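Local coordinates for 5' nucleotidase family protein (Staphylococcus aureus subsp. aureus, PDB 4Q7F) that belongs to the 5'-nucleotidase family, joining a calcineurin-like metallophosphoesterase domain with a two-metal centre to a C-terminal 5'-nucleotidase domain, at residues 201-206 with 242-247; 208-213 with 259-264. One frame throughout, in Å; residues are numbered along the deposited sequence.

Contact 1 of 2, residues 201-206 with 242-247; sequences IIVVCY and IFITGH. With MG (magnesium ion), chain B.
Val204 and Phe243 sit side by side on one face of a parallel strand pair and point the same way. Phe243 has CG anti to its own nitrogen (chi1 -163°), which carries the ring toward the neighbouring strand until CD1 is 3.7 Å from Val204 CB. The ring's far end continues toward the tyrosine, where Phe243 CZ lies 4.3 Å from Tyr206 CD2, an oblique approach. Thr245 CG2 comes to the edge of the tyrosine ring, near its plane, while the phenol OH is engaged by the backbone N of Glu228. On the other face Val203 runs alongside Ile242, and Cys205 SG rests 3.9 Å from Ile244 CD1; Ile242 also packs against strand 270-278 of the other sheet of the domain. Four backbone bonds zip 201-206 to 242-244, the shortest from Ile244 N to Val204 O at 2.7 Å. They belong to a beta-alpha-beta unit whose helix is 229-236. Past the strand the chain turns into the metal site, and His247 offers ND1 in its ring plane to the magnesium ion, 2.5 Å away. Asp72, Asn109, His207 and a water held by His247 O complete that shell. With ND1 on the metal and NE2 bonded to Glu226 OE1, the imidazole is gripped at both nitrogens; this fixes its rotation, and the carboxylate probably makes the ring a stronger electron donor to the metal.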
ATOM      1  N   ILE A 201     -17.469  -6.838 -25.230  1.00 41.04           N
ATOM      2  CA  ILE A 201     -17.016  -7.219 -23.895  1.00 39.73           C
ATOM      3  C   ILE A 201     -16.242  -6.074 -23.261  1.00 37.53           C
ATOM      4  O   ILE A 201     -15.349  -5.488 -23.888  1.00 36.06           O
ATOM      5  CB  ILE A 201     -16.115  -8.470 -23.940  1.00 40.05           C
ATOM      6  CG1 ILE A 201     -16.879  -9.652 -24.542  1.00 40.93           C
ATOM      7  CG2 ILE A 201     -15.597  -8.814 -22.540  1.00 38.83           C
ATOM      8  CD1 ILE A 201     -18.065 -10.114 -23.715  1.00 42.75           C
ATOM      9  N   ILE A 202     -16.578  -5.778 -22.007  1.00 35.31           N
ATOM     10  CA  ILE A 202     -15.945  -4.695 -21.260  1.00 34.60           C
ATOM     11  C   ILE A 202     -15.232  -5.208 -20.017  1.00 32.92           C
ATOM     12  O   ILE A 202     -15.802  -5.948 -19.216  1.00 32.38           O
ATOM     13  CB  ILE A 202     -16.980  -3.629 -20.879  1.00 35.52           C
ATOM     14  CG1 ILE A 202     -17.459  -2.941 -22.170  1.00 36.62           C
ATOM     15  CG2 ILE A 202     -16.373  -2.617 -19.909  1.00 35.25           C
ATOM     16  CD1 ILE A 202     -18.717  -2.132 -22.026  1.00 38.98           C
ATOM     17  N   VAL A 203     -13.979  -4.786 -19.885  1.00 31.01           N
ATOM     18  CA  VAL A 203     -13.116  -5.159 -18.790  1.00 29.13           C
ATOM     19  C   VAL A 203     -12.637  -3.891 -18.120  1.00 28.12           C
ATOM     20  O   VAL A 203     -12.038  -3.029 -18.759  1.00 26.81           O
ATOM     21  CB  VAL A 203     -11.871  -5.925 -19.299  1.00 28.20           C
ATOM     22  CG1 VAL A 203     -10.927  -6.291 -18.154  1.00 26.51           C
ATOM     23  CG2 VAL A 203     -12.282  -7.167 -20.069  1.00 28.49           C
ATOM     24  N   VAL A 204     -12.943  -3.765 -16.834  1.00 27.41           N
ATOM     25  CA  VAL A 204     -12.499  -2.645 -16.048  1.00 26.49           C
ATOM     26  C   VAL A 204     -11.341  -3.093 -15.160  1.00 25.64           C
ATOM     27  O   VAL A 204     -11.489  -4.064 -14.394  1.00 26.39           O
ATOM     28  CB  VAL A 204     -13.618  -2.119 -15.123  1.00 26.90           C
ATOM     29  CG1 VAL A 204     -13.066  -1.015 -14.240  1.00 26.70           C
ATOM     30  CG2 VAL A 204     -14.803  -1.617 -15.934  1.00 28.19           C
ATOM     31  N   CYS A 205     -10.197  -2.423 -15.269  1.00 24.83           N
ATOM     32  CA  CYS A 205      -9.052  -2.713 -14.396  1.00 24.48           C
ATOM     33  C   CYS A 205      -8.872  -1.500 -13.509  1.00 24.27           C
ATOM     34  O   CYS A 205      -8.321  -0.477 -13.917  1.00 24.54           O
ATOM     35  CB  CYS A 205      -7.765  -3.009 -15.145  1.00 24.57           C
ATOM     36  SG  CYS A 205      -7.825  -4.489 -16.162  1.00 26.44           S
ATOM     37  N   TYR A 206      -9.349  -1.637 -12.281  1.00 23.55           N
ATOM     38  CA  TYR A 206      -9.347  -0.567 -11.311  1.00 22.57           C
ATOM     39  C   TYR A 206      -8.393  -0.831 -10.177  1.00 21.37           C
ATOM     40  O   TYR A 206      -8.542  -1.818  -9.465  1.00 20.36           O
ATOM     41  CB  TYR A 206     -10.776  -0.452 -10.782  1.00 24.21           C
ATOM     42  CG  TYR A 206     -11.011   0.498  -9.626  1.00 24.98           C
ATOM     43  CD1 TYR A 206     -10.511   1.799  -9.635  1.00 25.07           C
ATOM     44  CD2 TYR A 206     -11.833   0.120  -8.570  1.00 26.04           C
ATOM     45  CE1 TYR A 206     -10.786   2.673  -8.590  1.00 26.89           C
ATOM     46  CE2 TYR A 206     -12.107   0.978  -7.530  1.00 27.49           C
ATOM     47  CZ  TYR A 206     -11.586   2.253  -7.542  1.00 27.23           C
ATOM     48  OH  TYR A 206     -11.879   3.088  -6.496  1.00 29.54           O
ATOM     49  N   ILE A 242     -15.970  -8.096 -16.879  1.00 29.28           N
ATOM     50  CA  ILE A 242     -14.891  -8.413 -15.952  1.00 29.01           C
ATOM     51  C   ILE A 242     -14.505  -7.150 -15.188  1.00 28.22           C
ATOM     52  O   ILE A 242     -14.263  -6.088 -15.790  1.00 27.42           O
ATOM     53  CB  ILE A 242     -13.656  -8.990 -16.675  1.00 27.46           C
ATOM     54  CG1 ILE A 242     -14.047 -10.192 -17.555  1.00 28.90           C
ATOM     55  CG2 ILE A 242     -12.598  -9.414 -15.675  1.00 26.60           C
ATOM     56  CD1 ILE A 242     -12.877 -10.820 -18.290  1.00 28.09           C
ATOM     57  N   PHE A 243     -14.451  -7.269 -13.867  1.00 28.35           N
ATOM     58  CA  PHE A 243     -14.139  -6.135 -12.988  1.00 28.32           C
ATOM     59  C   PHE A 243     -12.928  -6.538 -12.154  1.00 27.62           C
ATOM     60  O   PHE A 243     -13.044  -7.296 -11.170  1.00 27.79           O
ATOM     61  CB  PHE A 243     -15.348  -5.791 -12.117  1.00 30.25           C
ATOM     62  CG  PHE A 243     -15.286  -4.419 -11.487  1.00 31.96           C
ATOM     63  CD1 PHE A 243     -15.586  -3.286 -12.234  1.00 33.28           C
ATOM     64  CD2 PHE A 243     -14.972  -4.259 -10.151  1.00 32.43           C
ATOM     65  CE1 PHE A 243     -15.542  -2.020 -11.661  1.00 35.54           C
ATOM     66  CE2 PHE A 243     -14.920  -2.997  -9.578  1.00 33.41           C
ATOM     67  CZ  PHE A 243     -15.204  -1.875 -10.332  1.00 33.98           C
ATOM     68  N   ILE A 244     -11.762  -6.066 -12.597  1.00 25.61           N
ATOM     69  CA  ILE A 244     -10.484  -6.346 -11.960  1.00 24.82           C
ATOM     70  C   ILE A 244     -10.190  -5.242 -10.970  1.00 24.03           C
ATOM     71  O   ILE A 244     -10.300  -4.058 -11.303  1.00 24.54           O
ATOM     72  CB  ILE A 244      -9.375  -6.515 -13.039  1.00 24.41           C
ATOM     73  CG1 ILE A 244      -9.585  -7.861 -13.728  1.00 24.70           C
ATOM     74  CG2 ILE A 244      -7.964  -6.444 -12.454  1.00 23.34           C
ATOM     75  CD1 ILE A 244      -8.660  -8.134 -14.920  1.00 24.74           C
ATOM     76  N   THR A 245      -9.857  -5.642  -9.743  1.00 23.23           N
ATOM     77  CA  THR A 245      -9.578  -4.713  -8.661  1.00 22.37           C
ATOM     78  C   THR A 245      -8.270  -5.030  -7.930  1.00 22.32           C
ATOM     79  O   THR A 245      -7.631  -6.042  -8.180  1.00 21.86           O
ATOM     80  CB  THR A 245     -10.740  -4.689  -7.647  1.00 22.67           C
ATOM     81  OG1 THR A 245     -10.885  -5.967  -7.025  1.00 22.21           O
ATOM     82  CG2 THR A 245     -12.017  -4.298  -8.322  1.00 23.49           C
ATOM     83  N   GLY A 246      -7.878  -4.153  -7.013  1.00 23.13           N
ATOM     84  CA  GLY A 246      -6.637  -4.328  -6.253  1.00 22.01           C
ATOM     85  C   GLY A 246      -6.661  -3.381  -5.075  1.00 22.01           C
ATOM     86  O   GLY A 246      -7.734  -3.119  -4.514  1.00 22.48           O
ATOM     87  N   HIS A 247      -5.477  -2.886  -4.692  1.00 21.76           N
ATOM     88  CA  HIS A 247      -5.306  -1.863  -3.657  1.00 22.02           C
ATOM     89  C   HIS A 247      -5.543  -2.267  -2.223  1.00 22.69           C
ATOM     90  O   HIS A 247      -4.784  -1.860  -1.340  1.00 21.55           O
ATOM     91  CB  HIS A 247      -6.191  -0.641  -3.981  1.00 22.37           C
ATOM     92  CG  HIS A 247      -6.060   0.489  -3.014  1.00 22.29           C
ATOM     93  ND1 HIS A 247      -4.881   1.179  -2.839  1.00 22.25           N
ATOM     94  CD2 HIS A 247      -6.965   1.081  -2.197  1.00 23.16           C
ATOM     95  CE1 HIS A 247      -5.059   2.136  -1.955  1.00 22.07           C
ATOM     96  NE2 HIS A 247      -6.314   2.098  -1.546  1.00 22.70           N
TER
HETATM   97 MG    MG B 601      -2.559   0.637  -3.621  1.00 21.04          MG
HETATM   98  O   HOH W   1      -2.347  -0.652  -1.705  1.00 20.85           O

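Contact 2 of 2, residues 208-213 with 259-264; sequences GGFEKD and TAVIQP
Phe210 reaches from the loop after strand 201-207 to strand 259-264, where its CZ lies just 3.4 Å from Val261 CG1, a tight apolar contact. The phenylalanine has CG anti to its carbonyl carbon (chi1 -54°), and this swings the ring out of the loop toward the strand. Val261 meets it with one branch: CG1, anti to the valine nitrogen, touches both CZ and CE2, the second at 3.9 Å. The two side chains meet at a slant, and Leu233 of helix 229-236 packs against both. That helix is the connection of a beta-alpha-beta crossover in the calcineurin-like phosphoesterase domain, so the loop before it and a strand after it close on the same leucine. Gln263 runs out fully extended from its strand alongside Phe210, the two side chains heading opposite ways, its amide plane tilted 24° from the ring plane. The amide nitrogen NE2 stands 4.0 Å from Phe210 CE2 and 3.9 Å from Gly209 CA, which are packing distances. Its polar partners lie beyond the two segments: NE2 bonds to Thr245 OG1, and OE1 takes the backbone N of Arg250, so both ends of the buried amide are satisfied and its flip is set. Beside it, Phe210 N bonds to Gln248 OE1.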
ATOM      1  N   GLY A 208      -8.164  -0.165  -7.141  1.00 21.87           N
ATOM      2  CA  GLY A 208      -8.961   0.306  -6.032  1.00 23.07           C
ATOM      3  C   GLY A 208      -9.812  -0.891  -5.651  1.00 23.55           C
ATOM      4  O   GLY A 208      -9.792  -1.925  -6.363  1.00 22.99           O
ATOM      5  N   GLY A 209     -10.569  -0.763  -4.569  1.00 23.22           N
ATOM      6  CA  GLY A 209     -11.386  -1.870  -4.082  1.00 23.80           C
ATOM      7  C   GLY A 209     -12.845  -1.567  -3.791  1.00 25.59           C
ATOM      8  O   GLY A 209     -13.465  -0.710  -4.439  1.00 25.98           O
ATOM      9  N   PHE A 210     -13.379  -2.264  -2.791  1.00 26.30           N
ATOM     10  CA  PHE A 210     -14.783  -2.181  -2.450  1.00 27.70           C
ATOM     11  C   PHE A 210     -15.002  -1.539  -1.096  1.00 28.26           C
ATOM     12  O   PHE A 210     -14.412  -1.948  -0.090  1.00 27.18           O
ATOM     13  CB  PHE A 210     -15.412  -3.572  -2.502  1.00 28.63           C
ATOM     14  CG  PHE A 210     -15.190  -4.257  -3.814  1.00 28.81           C
ATOM     15  CD1 PHE A 210     -15.830  -3.795  -4.954  1.00 29.39           C
ATOM     16  CD2 PHE A 210     -14.292  -5.300  -3.929  1.00 28.75           C
ATOM     17  CE1 PHE A 210     -15.605  -4.390  -6.184  1.00 30.12           C
ATOM     18  CE2 PHE A 210     -14.060  -5.906  -5.166  1.00 29.78           C
ATOM     19  CZ  PHE A 210     -14.715  -5.445  -6.292  1.00 29.00           C
ATOM     20  N   GLU A 211     -15.873  -0.533  -1.115  1.00 29.41           N
ATOM     21  CA  GLU A 211     -16.225   0.264   0.056  1.00 30.28           C
ATOM     22  C   GLU A 211     -17.460  -0.290   0.781  1.00 32.42           C
ATOM     23  O   GLU A 211     -17.782   0.140   1.904  1.00 33.29           O
ATOM     24  CB  GLU A 211     -16.438   1.722  -0.358  1.00 30.65           C
ATOM     25  CG  GLU A 211     -17.709   2.048  -1.151  1.00 31.68           C
ATOM     26  CD  GLU A 211     -17.713   1.603  -2.604  1.00 31.19           C
ATOM     27  OE1 GLU A 211     -16.908   0.730  -2.990  1.00 29.81           O
ATOM     28  OE2 GLU A 211     -18.559   2.130  -3.366  1.00 32.10           O
ATOM     29  N   LYS A 212     -18.149  -1.223   0.125  1.00 33.89           N
ATOM     30  CA  LYS A 212     -19.310  -1.917   0.694  1.00 36.51           C
ATOM     31  C   LYS A 212     -19.156  -3.401   0.411  1.00 36.91           C
ATOM     32  O   LYS A 212     -18.477  -3.787  -0.545  1.00 34.46           O
ATOM     33  CB  LYS A 212     -20.610  -1.418   0.079  1.00 37.85           C
ATOM     34  CG  LYS A 212     -20.994  -0.017   0.501  1.00 39.36           C
ATOM     35  CD  LYS A 212     -22.219   0.460  -0.254  1.00 41.18           C
ATOM     36  CE  LYS A 212     -22.617   1.855   0.172  1.00 43.10           C
ATOM     37  NZ  LYS A 212     -23.805   2.318  -0.587  1.00 45.87           N
ATOM     38  N   ASP A 213     -19.773  -4.227   1.257  1.00 39.12           N
ATOM     39  CA  ASP A 213     -19.739  -5.684   1.097  1.00 39.50           C
ATOM     40  C   ASP A 213     -20.492  -6.026  -0.181  1.00 39.51           C
ATOM     41  O   ASP A 213     -21.617  -5.581  -0.363  1.00 39.32           O
ATOM     42  CB  ASP A 213     -20.407  -6.351   2.302  1.00 42.62           C
ATOM     43  CG  ASP A 213     -20.536  -7.850   2.145  1.00 44.36           C
ATOM     44  OD1 ASP A 213     -19.508  -8.532   1.973  1.00 44.93           O
ATOM     45  OD2 ASP A 213     -21.674  -8.348   2.210  1.00 46.83           O
ATOM     46  N   THR A 259     -21.317 -10.121 -13.789  1.00 37.68           N
ATOM     47  CA  THR A 259     -19.942  -9.636 -13.832  1.00 35.66           C
ATOM     48  C   THR A 259     -18.962 -10.537 -13.074  1.00 33.77           C
ATOM     49  O   THR A 259     -19.248 -10.959 -11.962  1.00 32.94           O
ATOM     50  CB  THR A 259     -19.865  -8.215 -13.229  1.00 35.23           C
ATOM     51  OG1 THR A 259     -20.775  -7.343 -13.917  1.00 35.63           O
ATOM     52  CG2 THR A 259     -18.450  -7.660 -13.346  1.00 34.45           C
ATOM     53  N   ALA A 260     -17.818 -10.843 -13.690  1.00 31.74           N
ATOM     54  CA  ALA A 260     -16.777 -11.587 -13.003  1.00 30.90           C
ATOM     55  C   ALA A 260     -15.959 -10.555 -12.215  1.00 30.07           C
ATOM     56  O   ALA A 260     -15.424  -9.598 -12.804  1.00 28.67           O
ATOM     57  CB  ALA A 260     -15.886 -12.336 -13.987  1.00 30.74           C
ATOM     58  N   VAL A 261     -15.876 -10.742 -10.893  1.00 29.11           N
ATOM     59  CA  VAL A 261     -15.149  -9.822 -10.003  1.00 27.84           C
ATOM     60  C   VAL A 261     -13.910 -10.492  -9.404  1.00 27.23           C
ATOM     61  O   VAL A 261     -13.993 -11.588  -8.827  1.00 25.91           O
ATOM     62  CB  VAL A 261     -16.047  -9.341  -8.859  1.00 28.57           C
ATOM     63  CG1 VAL A 261     -15.324  -8.292  -8.028  1.00 28.28           C
ATOM     64  CG2 VAL A 261     -17.370  -8.819  -9.409  1.00 29.39           C
ATOM     65  N   ILE A 262     -12.771  -9.812  -9.537  1.00 26.93           N
ATOM     66  CA  ILE A 262     -11.491 -10.294  -9.065  1.00 27.97           C
ATOM     67  C   ILE A 262     -10.662  -9.287  -8.264  1.00 26.31           C
ATOM     68  O   ILE A 262     -10.577  -8.088  -8.612  1.00 25.85           O
ATOM     69  CB  ILE A 262     -10.587 -10.635 -10.267  1.00 30.29           C
ATOM     70  CG1 ILE A 262     -11.088 -11.871 -11.001  1.00 32.20           C
ATOM     71  CG2 ILE A 262      -9.144 -10.853  -9.812  1.00 31.26           C
ATOM     72  CD1 ILE A 262     -10.775 -13.189 -10.314  1.00 31.80           C
ATOM     73  N   GLN A 263     -10.045  -9.787  -7.194  1.00 24.99           N
ATOM     74  CA  GLN A 263      -9.056  -9.029  -6.429  1.00 24.09           C
ATOM     75  C   GLN A 263      -8.034 -10.111  -6.085  1.00 24.27           C
ATOM     76  O   GLN A 263      -8.346 -11.074  -5.361  1.00 24.66           O
ATOM     77  CB  GLN A 263      -9.606  -8.295  -5.196  1.00 24.46           C
ATOM     78  CG  GLN A 263      -8.577  -7.241  -4.752  1.00 23.27           C
ATOM     79  CD  GLN A 263      -9.073  -6.227  -3.750  1.00 24.02           C
ATOM     80  OE1 GLN A 263      -8.416  -5.972  -2.742  1.00 23.72           O
ATOM     81  NE2 GLN A 263     -10.213  -5.617  -4.033  1.00 24.69           N
ATOM     82  N   PRO A 264      -6.823 -10.003  -6.658  1.00 23.23           N
ATOM     83  CA  PRO A 264      -5.848 -11.044  -6.498  1.00 22.94           C
ATOM     84  C   PRO A 264      -4.788 -10.848  -5.422  1.00 22.09           C
ATOM     85  O   PRO A 264      -3.603 -11.095  -5.670  1.00 22.39           O
ATOM     86  CB  PRO A 264      -5.228 -11.107  -7.887  1.00 22.99           C
ATOM     87  CG  PRO A 264      -5.288  -9.711  -8.381  1.00 22.26           C
ATOM     88  CD  PRO A 264      -6.367  -8.998  -7.631  1.00 23.70           C
TER

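The two contacts adjoin, their centres 8 Å apart, because strands 242-244 and 259-264 are neighbours in one sheet. Phe243 N lies 2.7 Å from Ala260 O and Thr245 OG1 2.7 Å from Ile262 O, both probable hydrogen bonds. Thr245 touches both contacts: its CB also packs against Gly208 O at 3.2 Å. Around the metals, His207 links the segments 201-206 and 208-213 and shares the magnesium ion with His247. Gly208 lies about 7 Å from that ion and the side chain of Gln263 about 9 Å from the manganese ion, nearest atoms in each case; contact 2 lies beside the site without reaching the metals, whereas contact 1 enters it through His247, which also touches the ligand 3D1.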